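Local coordinates for L-cysteine S-thiosulfotransferase subunit SoxA (Paracoccus denitrificans, PDB 2C1D), which forms, with its partner SoxX, the heme enzyme that joins thiosulfate to a cysteine of the sulfur carrier protein SoxYZ and passes the electrons to cytochrome c, at residues A[214-218]-A[219-223]; A[73-76]-A[77-80]; A[9-13]-A[14-18]. One frame throughout, in Å; residues are numbered along the deposited sequence.

Interaction 1 (A[214-218]-A[219-223]). With HEC (heme c), chain J.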
loop_
_atom_site.group_PDB
_atom_site.type_symbol
_atom_site.label_atom_id
_atom_site.label_comp_id
_atom_site.label_asym_id
_atom_site.label_seq_id
_atom_site.Cartn_x
_atom_site.Cartn_y
_atom_site.Cartn_z
ATOM N N GLY A 214 6.491 1.621 -15.807
ATOM C CA GLY A 214 7.775 2.092 -15.282
ATOM C C GLY A 214 8.098 1.571 -13.902
ATOM O O GLY A 214 7.271 0.924 -13.269
ATOM N N MET A 215 9.292 1.885 -13.417
ATOM C CA MET A 215 9.726 1.408 -12.100
ATOM C C MET A 215 9.151 2.291 -10.983
ATOM O O MET A 215 8.878 3.482 -11.167
ATOM C CB MET A 215 11.251 1.385 -12.008
ATOM C CG MET A 215 11.967 0.557 -13.066
ATOM S SD MET A 215 11.450 -1.131 -13.113
ATOM C CE MET A 215 11.796 -1.755 -11.341
ATOM N N VAL A 216 8.981 1.685 -9.822
ATOM C CA VAL A 216 8.484 2.345 -8.637
ATOM C C VAL A 216 9.338 1.860 -7.451
ATOM O O VAL A 216 9.665 0.663 -7.359
ATOM C CB VAL A 216 6.990 1.981 -8.383
ATOM C CG1 VAL A 216 6.504 2.559 -7.085
ATOM C CG2 VAL A 216 6.112 2.536 -9.497
ATOM N N THR A 217 9.678 2.778 -6.553
ATOM C CA THR A 217 10.400 2.442 -5.314
ATOM C C THR A 217 9.424 2.235 -4.173
ATOM O O THR A 217 8.263 2.693 -4.228
ATOM C CB THR A 217 11.373 3.564 -4.927
ATOM O OG1 THR A 217 10.637 4.787 -4.739
ATOM C CG2 THR A 217 12.382 3.873 -6.071
ATOM N N ALA A 218 9.884 1.575 -3.113
ATOM C CA ALA A 218 9.041 1.407 -1.943
ATOM C C ALA A 218 8.646 2.760 -1.356
ATOM O O ALA A 218 7.543 2.902 -0.865
ATOM C CB ALA A 218 9.728 0.550 -0.900
ATOM N N GLN A 219 9.538 3.753 -1.421
ATOM C CA GLN A 219 9.251 5.070 -0.858
ATOM C C GLN A 219 8.069 5.683 -1.595
ATOM O O GLN A 219 7.163 6.242 -0.982
ATOM C CB GLN A 219 10.464 6.019 -0.941
ATOM C CG GLN A 219 11.602 5.729 0.058
ATOM C CD GLN A 219 11.167 5.769 1.479
ATOM O OE1 GLN A 219 11.287 4.770 2.228
ATOM N NE2 GLN A 219 10.679 6.905 1.889
ATOM N N HIS A 220 8.047 5.532 -2.909
ATOM C CA HIS A 220 6.967 6.114 -3.686
ATOM C C HIS A 220 5.648 5.350 -3.481
ATOM O O HIS A 220 4.580 5.953 -3.464
ATOM C CB HIS A 220 7.332 6.178 -5.161
ATOM C CG HIS A 220 6.267 6.800 -6.015
ATOM N ND1 HIS A 220 6.181 8.158 -6.222
ATOM C CD2 HIS A 220 5.224 6.251 -6.686
ATOM C CE1 HIS A 220 5.145 8.421 -7.002
ATOM N NE2 HIS A 220 4.542 7.280 -7.288
ATOM N N ARG A 221 5.724 4.034 -3.317
ATOM C CA ARG A 221 4.526 3.241 -3.028
ATOM C C ARG A 221 3.847 3.722 -1.741
ATOM O O ARG A 221 2.633 4.042 -1.727
ATOM C CB ARG A 221 4.852 1.760 -2.919
ATOM C CG ARG A 221 3.633 0.866 -3.238
ATOM C CD ARG A 221 3.235 0.965 -4.690
ATOM N NE ARG A 221 2.392 -0.113 -5.175
ATOM C CZ ARG A 221 1.060 -0.144 -5.131
ATOM N NH1 ARG A 221 0.345 0.843 -4.599
ATOM N NH2 ARG A 221 0.436 -1.178 -5.642
ATOM N N PHE A 222 4.642 3.818 -0.684
ATOM C CA PHE A 222 4.183 4.340 0.603
ATOM C C PHE A 222 3.507 5.702 0.507
ATOM O O PHE A 222 2.480 5.932 1.144
ATOM C CB PHE A 222 5.357 4.458 1.578
ATOM C CG PHE A 222 6.027 3.153 1.917
ATOM C CD1 PHE A 222 7.270 3.163 2.541
ATOM C CD2 PHE A 222 5.462 1.919 1.590
ATOM C CE1 PHE A 222 7.921 1.967 2.882
ATOM C CE2 PHE A 222 6.100 0.745 1.925
ATOM C CZ PHE A 222 7.334 0.767 2.584
ATOM N N VAL A 223 4.070 6.625 -0.262
ATOM C CA VAL A 223 3.459 7.939 -0.410
ATOM C C VAL A 223 1.997 7.839 -0.829
ATOM O O VAL A 223 1.095 8.471 -0.211
ATOM C CB VAL A 223 4.210 8.810 -1.464
ATOM C CG1 VAL A 223 3.444 10.055 -1.781
ATOM C CG2 VAL A 223 5.618 9.179 -0.973
HETATM FE FE HEC J . -0.943 -1.036 0.267
HETATM C CHA HEC J . -0.028 -2.588 -2.637
HETATM C CHB HEC J . 2.371 -1.148 1.273
HETATM C CHC HEC J . -1.762 0.631 3.086
HETATM C CHD HEC J . -4.235 -1.380 -0.493
HETATM N NA HEC J . 0.854 -1.755 -0.549
HETATM C C1A HEC J . 0.989 -2.361 -1.764
HETATM C C2A HEC J . 2.370 -2.722 -1.938
HETATM C C3A HEC J . 3.034 -2.308 -0.836
HETATM C C4A HEC J . 2.085 -1.702 0.055
HETATM C CMA HEC J . 4.526 -2.434 -0.536
HETATM C CAA HEC J . 2.976 -3.445 -3.165
HETATM C CBA HEC J . 3.144 -4.938 -2.829
HETATM C CGA HEC J . 3.808 -5.692 -3.976
HETATM O O1A HEC J . 4.002 -6.920 -3.831
HETATM O O2A HEC J . 4.126 -5.078 -5.048
HETATM N NB HEC J . 0.084 -0.397 1.840
HETATM C C1B HEC J . 1.449 -0.485 2.061
HETATM C C2B HEC J . 1.771 0.282 3.224
HETATM C C3B HEC J . 0.642 0.758 3.736
HETATM C C4B HEC J . -0.429 0.370 2.861
HETATM C CMB HEC J . 3.177 0.403 3.817
HETATM C CAB HEC J . 0.508 1.639 4.997
HETATM C CBB HEC J . 1.205 2.808 4.858
HETATM N NC HEC J . -2.703 -0.481 1.149
HETATM C C1C HEC J . -2.814 0.181 2.332
HETATM C C2C HEC J . -4.216 0.431 2.602
HETATM C C3C HEC J . -4.922 -0.135 1.605
HETATM C C4C HEC J . -3.951 -0.721 0.688
HETATM C CMC HEC J . -4.685 1.191 3.863
HETATM C CAC HEC J . -6.458 -0.249 1.317
HETATM C CBC HEC J . -7.343 0.742 1.500
HETATM N ND HEC J . -1.946 -1.822 -1.280
HETATM C C1D HEC J . -3.338 -1.853 -1.400
HETATM C C2D HEC J . -3.706 -2.465 -2.661
HETATM C C3D HEC J . -2.397 -2.823 -3.323
HETATM C C4D HEC J . -1.370 -2.395 -2.401
HETATM C CMD HEC J . -5.115 -2.709 -3.232
HETATM C CAD HEC J . -2.188 -3.549 -4.674
HETATM C CBD HEC J . -2.453 -5.050 -4.449
HETATM C CGD HEC J . -1.374 -5.720 -3.622
HETATM O O1D HEC J . -1.471 -5.827 -2.380
HETATM O O2D HEC J . -0.375 -6.183 -4.178
#
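T217 and H220 meet where strand 214-216 gives way to helix 218-223, and their contact is polar. T217 is the N-cap: chi1 near 59° sets its OG1 between the backbone N and carbonyl carbon, where it accepts from the backbone N of H220 at 3.3 Å. Two regular helical bonds follow, R221 N to T217 O and F222 N to A218 O, the latter nearly straight at 178°.

Apolar contacts join the same residues. V216 CG1 lies 3.9 Å from H220 CD2, the two side chains crossing at about a right angle, and A218 CB faces F222 CZ at 4.2 Å. A contact of another kind sets a carbonyl over a ring: A218 O sits over one face of F222, 3.2 Å from its CG.

Two side chains reach the heme c. R221, bent at chi2 (67°), runs away from the strand and brings one guanidinium face over the heme CHA, tilted against the porphyrin, with its NH2 3.4 Å from CHA. F222 CE2 touches the heme methyl CMB at 3.5 Å. R221 probably also binds substrate, as inferred from related proteins, so the capped turn presents a pocket residue beside the second heme.

V216 pairs through its backbone with T207 of the adjoining strand 207-209, helix 132-143 packs on T217 through K135 and L138, and helix 239-251 covers Q219, F222 and V223.

Interaction 2 (A[73-76]-A[77-80]). With HEC (heme c), chain I.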
loop_
_atom_site.group_PDB
_atom_site.type_symbol
_atom_site.label_atom_id
_atom_site.label_comp_id
_atom_site.label_asym_id
_atom_site.label_seq_id
_atom_site.Cartn_x
_atom_site.Cartn_y
_atom_site.Cartn_z
ATOM N N MET A 73 29.713 10.653 -15.248
ATOM C CA MET A 73 28.756 11.733 -15.063
ATOM C C MET A 73 29.105 12.688 -13.926
ATOM O O MET A 73 28.390 13.651 -13.697
ATOM C CB MET A 73 27.317 11.202 -14.948
ATOM C CG MET A 73 26.989 10.204 -13.852
ATOM S SD MET A 73 25.423 9.266 -14.235
ATOM C CE MET A 73 24.195 10.680 -14.559
ATOM N N GLY A 74 30.228 12.450 -13.250
ATOM C CA GLY A 74 30.697 13.339 -12.202
ATOM C C GLY A 74 31.260 14.639 -12.770
ATOM O O GLY A 74 31.496 14.748 -13.982
ATOM N N VAL A 75 31.475 15.622 -11.897
ATOM C CA VAL A 75 31.990 16.929 -12.328
ATOM C C VAL A 75 33.394 16.812 -12.918
ATOM O O VAL A 75 33.705 17.484 -13.892
ATOM C CB VAL A 75 31.935 18.016 -11.216
ATOM C CG1 VAL A 75 30.488 18.346 -10.871
ATOM C CG2 VAL A 75 32.729 17.612 -9.970
ATOM N N ASN A 76 34.230 15.947 -12.342
ATOM C CA ASN A 76 35.530 15.597 -12.938
ATOM C C ASN A 76 35.546 14.285 -13.753
ATOM O O ASN A 76 36.602 13.659 -13.903
ATOM C CB ASN A 76 36.595 15.492 -11.850
ATOM C CG ASN A 76 36.628 16.692 -10.954
ATOM O OD1 ASN A 76 36.319 17.816 -11.372
ATOM N ND2 ASN A 76 37.013 16.470 -9.702
ATOM N N GLY A 77 34.396 13.866 -14.274
ATOM C CA GLY A 77 34.315 12.631 -15.061
ATOM C C GLY A 77 34.289 11.328 -14.252
ATOM O O GLY A 77 34.533 10.248 -14.789
ATOM N N GLU A 78 33.999 11.433 -12.960
ATOM C CA GLU A 78 33.930 10.259 -12.085
ATOM C C GLU A 78 32.736 9.412 -12.479
ATOM O O GLU A 78 31.692 9.955 -12.873
ATOM C CB GLU A 78 33.776 10.661 -10.617
ATOM C CG GLU A 78 34.959 11.446 -10.061
ATOM C CD GLU A 78 34.689 12.929 -9.973
ATOM O OE1 GLU A 78 35.192 13.569 -9.027
ATOM O OE2 GLU A 78 33.955 13.456 -10.832
ATOM N N SER A 79 32.905 8.095 -12.385
ATOM C CA SER A 79 31.800 7.152 -12.489
ATOM C C SER A 79 31.721 6.239 -11.250
ATOM O O SER A 79 32.692 6.123 -10.477
ATOM C CB SER A 79 31.957 6.291 -13.737
ATOM O OG SER A 79 33.029 5.402 -13.591
ATOM N N CYS A 80 30.556 5.608 -11.068
ATOM C CA CYS A 80 30.396 4.610 -10.008
ATOM C C CYS A 80 31.505 3.587 -10.156
ATOM O O CYS A 80 32.213 3.262 -9.210
ATOM C CB CYS A 80 29.024 3.902 -10.080
ATOM S SG CYS A 80 27.608 5.032 -10.086
HETATM FE FE HEC I . 29.940 4.778 -3.743
HETATM C CHA HEC I . 29.611 3.510 -0.495
HETATM C CHB HEC I . 27.006 3.405 -4.570
HETATM C CHC HEC I . 30.191 6.318 -6.745
HETATM C CHD HEC I . 33.237 5.488 -3.076
HETATM N NA HEC I . 28.593 3.652 -2.718
HETATM C C1A HEC I . 28.633 3.227 -1.412
HETATM C C2A HEC I . 27.443 2.473 -1.149
HETATM C C3A HEC I . 26.725 2.449 -2.278
HETATM C C4A HEC I . 27.421 3.215 -3.285
HETATM C CMA HEC I . 25.366 1.774 -2.497
HETATM C CAA HEC I . 27.107 1.826 0.209
HETATM C CBA HEC I . 28.024 0.631 0.379
HETATM C CGA HEC I . 27.973 0.001 1.762
HETATM O O1A HEC I . 27.611 0.663 2.761
HETATM O O2A HEC I . 28.331 -1.207 1.812
HETATM N NB HEC I . 28.807 4.821 -5.390
HETATM C C1B HEC I . 27.558 4.255 -5.494
HETATM C C2B HEC I . 26.955 4.748 -6.724
HETATM C C3B HEC I . 27.838 5.548 -7.333
HETATM C C4B HEC I . 29.031 5.607 -6.499
HETATM C CMB HEC I . 25.568 4.324 -7.250
HETATM C CAB HEC I . 27.632 6.305 -8.685
HETATM C CBB HEC I . 26.502 7.079 -8.667
HETATM N NC HEC I . 31.480 5.715 -4.732
HETATM C C1C HEC I . 31.324 6.360 -5.938
HETATM C C2C HEC I . 32.599 6.965 -6.272
HETATM C C3C HEC I . 33.420 6.845 -5.200
HETATM C C4C HEC I . 32.742 5.973 -4.254
HETATM C CMC HEC I . 32.788 7.919 -7.473
HETATM C CAC HEC I . 34.887 7.371 -5.037
HETATM C CBC HEC I . 35.150 8.678 -5.261
HETATM N ND HEC I . 31.209 4.524 -2.041
HETATM C C1D HEC I . 32.530 4.966 -2.015
HETATM C C2D HEC I . 33.052 4.817 -0.672
HETATM C C3D HEC I . 31.918 4.224 0.146
HETATM C C4D HEC I . 30.817 4.065 -0.791
HETATM C CMD HEC I . 34.451 5.175 -0.135
HETATM C CAD HEC I . 31.928 3.864 1.640
HETATM C CBD HEC I . 32.423 2.459 1.802
HETATM C CGD HEC I . 32.314 1.998 3.253
HETATM O O1D HEC I . 33.139 1.130 3.671
HETATM O O2D HEC I . 31.403 2.483 3.960
#
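The carboxylate of E78 folds back on the turn that precedes it, and its OE2 accepts from the backbone N of N76 at 2.9 Å. This bond is bent, 131° at the hydrogen, and N76 N comes to the syn side of OE2 from 32° out of the carboxylate plane. The side chains of N76 and E78 lie side by side and point the same way, their amide and carboxylate planes only 19° apart, with N76 CB 3.5 Å from E78 OE2. A bend at chi2 of E78 returns the carboxylate to this place.

Behind it stands the type I turn G74-G77, closed by G77 N to G74 O at 3.0 Å, the donor lying well above the carbonyl plane. G77, the last residue of the turn, has a positive phi, and the E78 carbonyl accepts from G74 N at 2.9 Å, tying both arms of the loop together.

Beyond E78 the chain enters the CxxCH motif of c-type cytochromes: C80, whose SG is bonded to the heme CAB at 1.9 Å, C83, the second covalent link, and H84, an axial ligand. S79 is the N-cap of helix 80-84. The loop thus links helix 59-70 to the heme-binding helix 80-84, while helix 132-143 meets M73 through N133 and C80 through M137.

Interaction 3 (A[9-13]-A[14-18])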
loop_
_atom_site.group_PDB
_atom_site.type_symbol
_atom_site.label_atom_id
_atom_site.label_comp_id
_atom_site.label_asym_id
_atom_site.label_seq_id
_atom_site.Cartn_x
_atom_site.Cartn_y
_atom_site.Cartn_z
ATOM N N ILE A 9 13.451 -18.101 -11.892
ATOM C CA ILE A 9 13.644 -17.174 -12.976
ATOM C C ILE A 9 14.673 -17.751 -13.933
ATOM O O ILE A 9 15.739 -18.160 -13.501
ATOM C CB ILE A 9 14.093 -15.790 -12.435
ATOM C CG1 ILE A 9 13.086 -15.259 -11.388
ATOM C CG2 ILE A 9 14.236 -14.810 -13.586
ATOM C CD1 ILE A 9 13.462 -13.927 -10.750
ATOM N N GLU A 10 14.351 -17.798 -15.223
ATOM C CA GLU A 10 15.363 -18.062 -16.248
ATOM C C GLU A 10 16.212 -16.827 -16.477
ATOM O O GLU A 10 15.694 -15.771 -16.765
ATOM C CB GLU A 10 14.731 -18.459 -17.586
ATOM C CG GLU A 10 13.930 -19.739 -17.547
ATOM C CD GLU A 10 13.576 -20.264 -18.922
ATOM O OE1 GLU A 10 13.050 -21.382 -18.946
ATOM O OE2 GLU A 10 13.812 -19.577 -19.958
ATOM N N THR A 11 17.530 -16.983 -16.381
ATOM C CA THR A 11 18.459 -15.881 -16.587
ATOM C C THR A 11 19.617 -16.258 -17.510
ATOM O O THR A 11 19.734 -17.396 -17.966
ATOM C CB THR A 11 19.043 -15.408 -15.240
ATOM O OG1 THR A 11 20.169 -16.227 -14.884
ATOM C CG2 THR A 11 18.049 -15.580 -14.096
ATOM N N ASP A 12 20.479 -15.277 -17.736
ATOM C CA ASP A 12 21.694 -15.426 -18.544
ATOM C C ASP A 12 22.771 -16.279 -17.905
ATOM O O ASP A 12 23.656 -16.763 -18.607
ATOM C CB ASP A 12 22.292 -14.047 -18.871
ATOM C CG ASP A 12 21.814 -13.514 -20.194
ATOM O OD1 ASP A 12 22.088 -12.322 -20.502
ATOM O OD2 ASP A 12 21.143 -14.217 -20.991
ATOM N N SER A 13 22.728 -16.453 -16.585
ATOM C CA SER A 13 23.678 -17.340 -15.910
ATOM C C SER A 13 22.983 -18.496 -15.168
ATOM O O SER A 13 23.495 -19.015 -14.178
ATOM C CB SER A 13 24.632 -16.521 -15.007
ATOM O OG SER A 13 23.930 -15.710 -14.071
ATOM N N GLY A 14 21.818 -18.911 -15.662
ATOM C CA GLY A 14 21.122 -20.073 -15.134
ATOM C C GLY A 14 19.889 -19.757 -14.298
ATOM O O GLY A 14 19.594 -18.587 -14.040
ATOM N N PRO A 15 19.173 -20.799 -13.886
ATOM C CA PRO A 15 17.969 -20.625 -13.066
ATOM C C PRO A 15 18.308 -19.991 -11.734
ATOM O O PRO A 15 19.337 -20.343 -11.137
ATOM C CB PRO A 15 17.457 -22.051 -12.844
ATOM C CG PRO A 15 18.626 -22.947 -13.128
ATOM C CD PRO A 15 19.453 -22.222 -14.155
ATOM N N VAL A 16 17.493 -19.042 -11.293
ATOM C CA VAL A 16 17.572 -18.615 -9.894
ATOM C C VAL A 16 16.226 -18.754 -9.193
ATOM O O VAL A 16 15.205 -18.184 -9.595
ATOM C CB VAL A 16 18.370 -17.262 -9.642
ATOM C CG1 VAL A 16 18.696 -16.519 -10.914
ATOM C CG2 VAL A 16 17.709 -16.371 -8.592
ATOM N N GLU A 17 16.259 -19.588 -8.164
ATOM C CA GLU A 17 15.125 -19.841 -7.330
ATOM C C GLU A 17 14.854 -18.613 -6.462
ATOM O O GLU A 17 15.776 -18.019 -5.903
ATOM C CB GLU A 17 15.391 -21.067 -6.452
ATOM C CG GLU A 17 15.689 -22.351 -7.239
ATOM C CD GLU A 17 15.845 -23.565 -6.334
ATOM O OE1 GLU A 17 15.795 -23.409 -5.078
ATOM O OE2 GLU A 17 16.015 -24.687 -6.880
ATOM N N ILE A 18 13.576 -18.259 -6.390
ATOM C CA ILE A 18 13.062 -17.218 -5.531
ATOM C C ILE A 18 12.132 -17.874 -4.481
ATOM O O ILE A 18 11.151 -18.539 -4.835
ATOM C CB ILE A 18 12.288 -16.176 -6.372
ATOM C CG1 ILE A 18 13.152 -15.633 -7.524
ATOM C CG2 ILE A 18 11.768 -15.039 -5.477
ATOM C CD1 ILE A 18 14.489 -14.961 -7.122
HETATM O O HOH W 1 22.269 -20.577 -11.613
#
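T11 and V16 touch diagonally across the hairpin, their side chains at about a right angle. T11 CG2 lies 3.4 Å from V16 CG1, closer than usual for two methyl groups, but V16 is modelled with a nearly eclipsed chi1 of 10°, so the tightness of this contact is doubtful. The other branch of T11 does polar work. With chi1 at 84° its OG1 stands between the backbone N and the carbonyl carbon of its own residue, directed at the loop end. There it donates to G14 O at 2.6 Å, in the plane of that carbonyl and on a lone pair, and accepts from S13 N at 3.1 Å. One hydroxyl thereby holds two points of the chain reversal.

Farther along the arms, I9 and I18 cross obliquely. The tip of I9, its CD1, rests against I18 CG1 at 3.7 Å. Both isoleucines are buried.

The backbone pairing puts I9 and V16 on one face of the sheet. They form an antiparallel hydrogen-bonded pair, with I9 N to V16 O at 2.9 Å and V16 N to I9 O at 3.0 Å. P15 CA adds a CH...O contact to I9 O, and a water donates to both S13 O and P15 O.

The reversal is a type I turn from T11 to G14, whose closing bond, G14 N to T11 O, is weak; G14 has backbone angles suited to glycine. Together with the ST turn made by T11, this is a beta hairpin joining strands 7-9 and 16-22, with I9 close to D52, a zinc ligand.

How the interactions relate
All three contacts are local reversals or junctions of the chain; none touches another and they share no helix or strand. The centres of interactions 1 and 2 are about 27 Å apart. Interaction 1 is the buried one, near the centre of the folded chain, joining a strand to a helix beside the second heme. Interaction 2 lies at the surface in the other cytochrome c domain, leading into the first heme, and depends on a carboxylate and backbone bonds. The hairpin of 9-18 is partly buried and combines strand pairing with aliphatic contacts. Threonine hydroxyls serve in both 214-223 and 9-18, capping a helix in one and bracing a turn in the other.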